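Local coordinates for protein probable starch synthase 4, chloroplastic/amyloplastic (Arabidopsis thaliana, PDB 6GNE) that is a probable starch synthase, a chloroplast protein with the two-domain GT-B glycosyltransferase fold, and binds ADP and glycan ligands, at residues A415-D429 with Q436-E448. Sequence-based numbering, arbitrary orientation.
Sequences ARKTGGLNDSVFDID and QFQNGFTFQTADE
Arg416 lies across the ring of Phe443, its CG over the face at 4.0 Å from the centroid, a CH-pi contact between parallel neighbours at the edge of a six-stranded sheet. With CG anti to the backbone N (chi1 -155°) and a bend at chi3, the chain carries NH2 to Gln444 O, to which it donates a hydrogen bond (2.6 Å), slightly out of the guanidinium plane, while Ala446 CB covers one face of the group. NE and NH1 are hydrogen-bonded to the carbonyl oxygens of Ser394 and Ile395.

Beyond the strands, Asn439 N and Gly440 N both donate to Phe426 O, and Ile428 N to Gly440 O. The Asn439 amide adds two bonds beside this backbone pairing: ND2 donates to Ser424 O at 2.8 Å, in the amide plane, and OD1 receives Phe426 N almost straight, at 172°. Phe437 CB sits over one face of the Phe426 ring.

Asp427 reaches back to the strand, its OD2 taking Thr442 N on the anti lone pair at 3.0 Å; OD1 closes an Asx turn with Asp429 N. A water joins Asp427 N to Thr442 OG1, and the methyl CG2 of Thr442 packs 3.7 Å from Val425 CG1. Ile428 CD1 meets Phe441 CZ at 3.6 Å, obliquely to the ring.

This beta-alpha-beta unit of the Rossmann-like C-terminal GT-B domain joins strand 412-416 to edge strand 441-443 through helix 419-424. Arg457 forms salt bridges with Asp427 and Asp429, so part of the negative charge of the two carboxylates is probably offset, while side-chain amide and carboxylate groups supplement the main-chain bonds where the strand pairing has shrunk to a single bridge.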
loop_
_atom_site.group_PDB
_atom_site.type_symbol
_atom_site.label_atom_id
_atom_site.label_comp_id
_atom_site.label_asym_id
_atom_site.label_seq_id
_atom_site.Cartn_x
_atom_site.Cartn_y
_atom_site.Cartn_z
ATOM N N ALA A 415 0.381 -14.493 -10.937
ATOM C CA ALA A 415 0.209 -14.255 -9.525
ATOM C C ALA A 415 -0.042 -15.532 -8.759
ATOM O O ALA A 415 -0.716 -16.439 -9.251
ATOM C CB ALA A 415 -0.964 -13.308 -9.316
ATOM N N ARG A 416 0.439 -15.575 -7.521
ATOM C CA ARG A 416 0.076 -16.659 -6.633
ATOM C C ARG A 416 -1.307 -16.412 -6.015
ATOM O O ARG A 416 -1.641 -15.281 -5.723
ATOM C CB ARG A 416 1.137 -16.886 -5.565
ATOM C CG ARG A 416 1.115 -18.333 -5.038
ATOM C CD ARG A 416 2.178 -18.601 -3.993
ATOM N NE ARG A 416 1.721 -18.156 -2.687
ATOM C CZ ARG A 416 0.981 -18.865 -1.853
ATOM N NH1 ARG A 416 0.651 -18.330 -0.695
ATOM N NH2 ARG A 416 0.576 -20.083 -2.151
ATOM N N LYS A 417 -2.113 -17.465 -5.880
ATOM C CA LYS A 417 -3.472 -17.355 -5.348
ATOM C C LYS A 417 -3.443 -17.194 -3.837
ATOM O O LYS A 417 -3.454 -18.174 -3.090
ATOM C CB LYS A 417 -4.314 -18.576 -5.688
ATOM C CG LYS A 417 -4.908 -18.511 -7.058
ATOM C CD LYS A 417 -5.323 -19.893 -7.566
ATOM C CE LYS A 417 -6.793 -20.207 -7.333
ATOM N NZ LYS A 417 -7.102 -21.499 -8.035
ATOM N N THR A 418 -3.360 -15.951 -3.400
ATOM C CA THR A 418 -3.242 -15.683 -2.006
ATOM C C THR A 418 -3.685 -14.261 -1.752
ATOM O O THR A 418 -3.428 -13.368 -2.552
ATOM C CB THR A 418 -1.811 -15.946 -1.494
ATOM O OG1 THR A 418 -1.814 -15.870 -0.073
ATOM C CG2 THR A 418 -0.825 -14.926 -2.037
ATOM N N GLY A 419 -4.394 -14.076 -0.645
ATOM C CA GLY A 419 -4.880 -12.739 -0.233
ATOM C C GLY A 419 -5.554 -11.967 -1.342
ATOM O O GLY A 419 -6.373 -12.495 -2.047
ATOM N N GLY A 420 -5.173 -10.726 -1.529
ATOM C CA GLY A 420 -5.807 -9.883 -2.524
ATOM C C GLY A 420 -5.656 -10.332 -3.951
ATOM O O GLY A 420 -6.494 -9.989 -4.803
ATOM N N LEU A 421 -4.599 -11.093 -4.224
ATOM C CA LEU A 421 -4.317 -11.559 -5.574
ATOM C C LEU A 421 -5.404 -12.532 -5.970
ATOM O O LEU A 421 -5.840 -12.564 -7.106
ATOM C CB LEU A 421 -2.912 -12.207 -5.649
ATOM C CG LEU A 421 -1.758 -11.283 -5.262
ATOM C CD1 LEU A 421 -0.441 -12.014 -5.210
ATOM C CD2 LEU A 421 -1.648 -10.106 -6.227
ATOM N N ASN A 422 -5.880 -13.282 -5.002
ATOM C CA ASN A 422 -6.997 -14.198 -5.203
ATOM C C ASN A 422 -8.338 -13.512 -5.543
ATOM O O ASN A 422 -9.217 -14.119 -6.112
ATOM C CB ASN A 422 -7.128 -15.012 -3.918
ATOM C CG ASN A 422 -7.934 -16.237 -4.097
ATOM O OD1 ASN A 422 -7.628 -17.094 -4.936
ATOM N ND2 ASN A 422 -8.986 -16.339 -3.289
ATOM N N ASP A 423 -8.470 -12.255 -5.165
ATOM C CA ASP A 423 -9.630 -11.408 -5.431
ATOM C C ASP A 423 -9.500 -10.523 -6.657
ATOM O O ASP A 423 -10.511 -9.933 -7.051
ATOM C CB ASP A 423 -9.887 -10.474 -4.231
ATOM C CG ASP A 423 -10.251 -11.227 -2.958
ATOM O OD1 ASP A 423 -10.974 -12.207 -3.034
ATOM O OD2 ASP A 423 -9.838 -10.835 -1.871
ATOM N N SER A 424 -8.308 -10.420 -7.261
ATOM C CA SER A 424 -8.110 -9.588 -8.456
ATOM C C SER A 424 -7.497 -10.278 -9.707
ATOM O O SER A 424 -7.530 -9.710 -10.802
ATOM C CB SER A 424 -7.212 -8.426 -8.057
ATOM O OG SER A 424 -6.030 -8.909 -7.442
ATOM N N VAL A 425 -6.917 -11.482 -9.549
ATOM C CA VAL A 425 -6.276 -12.193 -10.649
ATOM C C VAL A 425 -6.903 -13.569 -10.833
ATOM O O VAL A 425 -6.945 -14.376 -9.928
ATOM C CB VAL A 425 -4.753 -12.309 -10.472
ATOM C CG1 VAL A 425 -4.097 -12.834 -11.741
ATOM C CG2 VAL A 425 -4.155 -10.951 -10.180
ATOM N N PHE A 426 -7.372 -13.817 -12.047
ATOM C CA PHE A 426 -8.142 -15.000 -12.404
ATOM C C PHE A 426 -7.576 -15.632 -13.689
ATOM O O PHE A 426 -7.559 -15.017 -14.759
ATOM C CB PHE A 426 -9.598 -14.595 -12.613
ATOM C CG PHE A 426 -10.212 -13.919 -11.431
ATOM C CD1 PHE A 426 -10.722 -14.663 -10.354
ATOM C CD2 PHE A 426 -10.270 -12.532 -11.372
ATOM C CE1 PHE A 426 -11.293 -14.034 -9.263
ATOM C CE2 PHE A 426 -10.829 -11.876 -10.257
ATOM C CZ PHE A 426 -11.346 -12.628 -9.208
ATOM N N ASP A 427 -7.145 -16.875 -13.561
ATOM C CA ASP A 427 -6.531 -17.647 -14.643
ATOM C C ASP A 427 -7.457 -17.836 -15.852
ATOM O O ASP A 427 -8.585 -18.322 -15.705
ATOM C CB ASP A 427 -6.094 -19.021 -14.095
ATOM C CG ASP A 427 -5.099 -19.720 -14.981
ATOM O OD1 ASP A 427 -5.511 -20.404 -15.940
ATOM O OD2 ASP A 427 -3.885 -19.609 -14.696
ATOM N N ILE A 428 -6.958 -17.473 -17.033
ATOM C CA ILE A 428 -7.717 -17.633 -18.298
ATOM C C ILE A 428 -7.947 -19.091 -18.738
ATOM O O ILE A 428 -8.853 -19.335 -19.523
ATOM C CB ILE A 428 -7.126 -16.827 -19.485
ATOM C CG1 ILE A 428 -5.811 -17.441 -19.994
ATOM C CG2 ILE A 428 -6.920 -15.377 -19.081
ATOM C CD1 ILE A 428 -5.138 -16.695 -21.138
ATOM N N ASP A 429 -7.157 -20.040 -18.228
ATOM C CA ASP A 429 -7.359 -21.466 -18.505
ATOM C C ASP A 429 -8.244 -22.219 -17.468
ATOM O O ASP A 429 -8.493 -23.390 -17.653
ATOM C CB ASP A 429 -6.011 -22.180 -18.719
ATOM C CG ASP A 429 -5.214 -21.633 -19.952
ATOM O OD1 ASP A 429 -5.798 -21.225 -20.994
ATOM O OD2 ASP A 429 -3.950 -21.620 -19.888
ATOM N N GLN A 436 -15.915 -13.182 -17.677
ATOM C CA GLN A 436 -15.728 -11.744 -17.492
ATOM C C GLN A 436 -14.575 -11.407 -16.520
ATOM O O GLN A 436 -13.942 -10.351 -16.639
ATOM C CB GLN A 436 -17.059 -11.023 -17.111
ATOM C CG GLN A 436 -17.672 -11.327 -15.746
ATOM C CD GLN A 436 -18.441 -10.143 -15.083
ATOM O OE1 GLN A 436 -18.007 -8.976 -15.086
ATOM N NE2 GLN A 436 -19.519 -10.482 -14.397
ATOM N N PHE A 437 -14.300 -12.293 -15.567
ATOM C CA PHE A 437 -13.256 -12.023 -14.571
ATOM C C PHE A 437 -11.869 -12.428 -15.049
ATOM O O PHE A 437 -10.879 -11.849 -14.611
ATOM C CB PHE A 437 -13.606 -12.657 -13.217
ATOM C CG PHE A 437 -14.928 -12.185 -12.661
ATOM C CD1 PHE A 437 -15.130 -10.826 -12.352
ATOM C CD2 PHE A 437 -16.007 -13.084 -12.506
ATOM C CE1 PHE A 437 -16.357 -10.383 -11.850
ATOM C CE2 PHE A 437 -17.238 -12.632 -12.015
ATOM C CZ PHE A 437 -17.410 -11.293 -11.680
ATOM N N GLN A 438 -11.803 -13.396 -15.954
ATOM C CA GLN A 438 -10.538 -13.995 -16.425
ATOM C C GLN A 438 -9.593 -12.911 -16.988
ATOM O O GLN A 438 -9.934 -12.219 -17.925
ATOM C CB GLN A 438 -10.807 -15.091 -17.477
ATOM C CG GLN A 438 -11.467 -16.352 -16.908
ATOM C CD GLN A 438 -11.684 -17.487 -17.919
ATOM O OE1 GLN A 438 -12.080 -17.265 -19.054
ATOM N NE2 GLN A 438 -11.439 -18.714 -17.481
ATOM N N ASN A 439 -8.416 -12.760 -16.393
ATOM C CA ASN A 439 -7.517 -11.659 -16.770
ATOM C C ASN A 439 -6.041 -11.951 -16.716
ATOM O O ASN A 439 -5.260 -11.041 -16.928
ATOM C CB ASN A 439 -7.812 -10.441 -15.885
ATOM C CG ASN A 439 -7.616 -10.733 -14.399
ATOM O OD1 ASN A 439 -7.058 -11.786 -14.022
ATOM N ND2 ASN A 439 -8.042 -9.796 -13.557
ATOM N N GLY A 440 -5.633 -13.186 -16.445
ATOM C CA GLY A 440 -4.209 -13.469 -16.247
ATOM C C GLY A 440 -3.916 -14.926 -15.997
ATOM O O GLY A 440 -4.598 -15.821 -16.512
ATOM N N PHE A 441 -2.873 -15.166 -15.211
ATOM C CA PHE A 441 -2.414 -16.523 -14.913
ATOM C C PHE A 441 -2.098 -16.640 -13.450
ATOM O O PHE A 441 -1.495 -15.744 -12.888
ATOM C CB PHE A 441 -1.147 -16.824 -15.711
ATOM C CG PHE A 441 -1.348 -16.754 -17.190
ATOM C CD1 PHE A 441 -1.175 -15.564 -17.853
ATOM C CD2 PHE A 441 -1.713 -17.878 -17.892
ATOM C CE1 PHE A 441 -1.376 -15.479 -19.208
ATOM C CE2 PHE A 441 -1.906 -17.812 -19.261
ATOM C CZ PHE A 441 -1.760 -16.592 -19.923
ATOM N N THR A 442 -2.536 -17.748 -12.830
ATOM C CA THR A 442 -2.297 -17.980 -11.407
ATOM C C THR A 442 -1.696 -19.334 -11.122
ATOM O O THR A 442 -1.692 -20.203 -11.947
ATOM C CB THR A 442 -3.595 -17.790 -10.562
ATOM O OG1 THR A 442 -4.565 -18.818 -10.825
ATOM C CG2 THR A 442 -4.236 -16.420 -10.793
ATOM N N PHE A 443 -1.165 -19.494 -9.926
ATOM C CA PHE A 443 -0.739 -20.813 -9.418
ATOM C C PHE A 443 -0.954 -20.885 -7.910
ATOM O O PHE A 443 -0.987 -19.851 -7.229
ATOM C CB PHE A 443 0.726 -21.098 -9.795
ATOM C CG PHE A 443 1.719 -20.149 -9.207
ATOM C CD1 PHE A 443 1.952 -18.905 -9.769
ATOM C CD2 PHE A 443 2.449 -20.515 -8.088
ATOM C CE1 PHE A 443 2.887 -18.053 -9.229
ATOM C CE2 PHE A 443 3.390 -19.654 -7.511
ATOM C CZ PHE A 443 3.605 -18.417 -8.079
ATOM N N GLN A 444 -1.087 -22.102 -7.397
ATOM C CA GLN A 444 -1.385 -22.318 -6.006
ATOM C C GLN A 444 -0.110 -22.381 -5.142
ATOM O O GLN A 444 0.131 -21.520 -4.312
ATOM C CB GLN A 444 -2.254 -23.567 -5.849
ATOM C CG GLN A 444 -2.946 -23.691 -4.487
ATOM C CD GLN A 444 -3.901 -22.497 -4.162
ATOM O OE1 GLN A 444 -5.076 -22.476 -4.625
ATOM N NE2 GLN A 444 -3.389 -21.485 -3.383
ATOM N N THR A 445 0.712 -23.384 -5.366
ATOM C CA THR A 445 1.808 -23.706 -4.466
ATOM C C THR A 445 2.994 -22.781 -4.667
ATOM O O THR A 445 3.361 -22.514 -5.805
ATOM C CB THR A 445 2.316 -25.136 -4.719
ATOM O OG1 THR A 445 1.214 -25.974 -5.093
ATOM C CG2 THR A 445 3.017 -25.692 -3.459
ATOM N N ALA A 446 3.628 -22.368 -3.569
ATOM C CA ALA A 446 4.744 -21.442 -3.602
ATOM C C ALA A 446 6.076 -22.132 -3.886
ATOM O O ALA A 446 6.988 -22.059 -3.092
ATOM C CB ALA A 446 4.803 -20.713 -2.281
ATOM N N ASP A 447 6.180 -22.809 -5.024
ATOM C CA ASP A 447 7.416 -23.483 -5.442
ATOM C C ASP A 447 7.666 -23.312 -6.964
ATOM O O ASP A 447 6.797 -22.784 -7.699
ATOM C CB ASP A 447 7.422 -24.954 -4.995
ATOM C CG ASP A 447 6.299 -25.796 -5.618
ATOM O OD1 ASP A 447 5.627 -25.375 -6.579
ATOM O OD2 ASP A 447 6.079 -26.931 -5.129
ATOM N N GLU A 448 8.837 -23.736 -7.428
ATOM C CA GLU A 448 9.216 -23.507 -8.812
ATOM C C GLU A 448 8.307 -24.261 -9.779
ATOM O O GLU A 448 7.907 -23.758 -10.807
ATOM C CB GLU A 448 10.670 -23.878 -9.040
ATOM C CG GLU A 448 11.650 -23.029 -8.237
ATOM C CD GLU A 448 13.108 -23.314 -8.563
ATOM O OE1 GLU A 448 13.450 -24.218 -9.430
ATOM O OE2 GLU A 448 13.903 -22.600 -7.908
HETATM O O HOH W 1 -7.069 -18.039 -10.737
#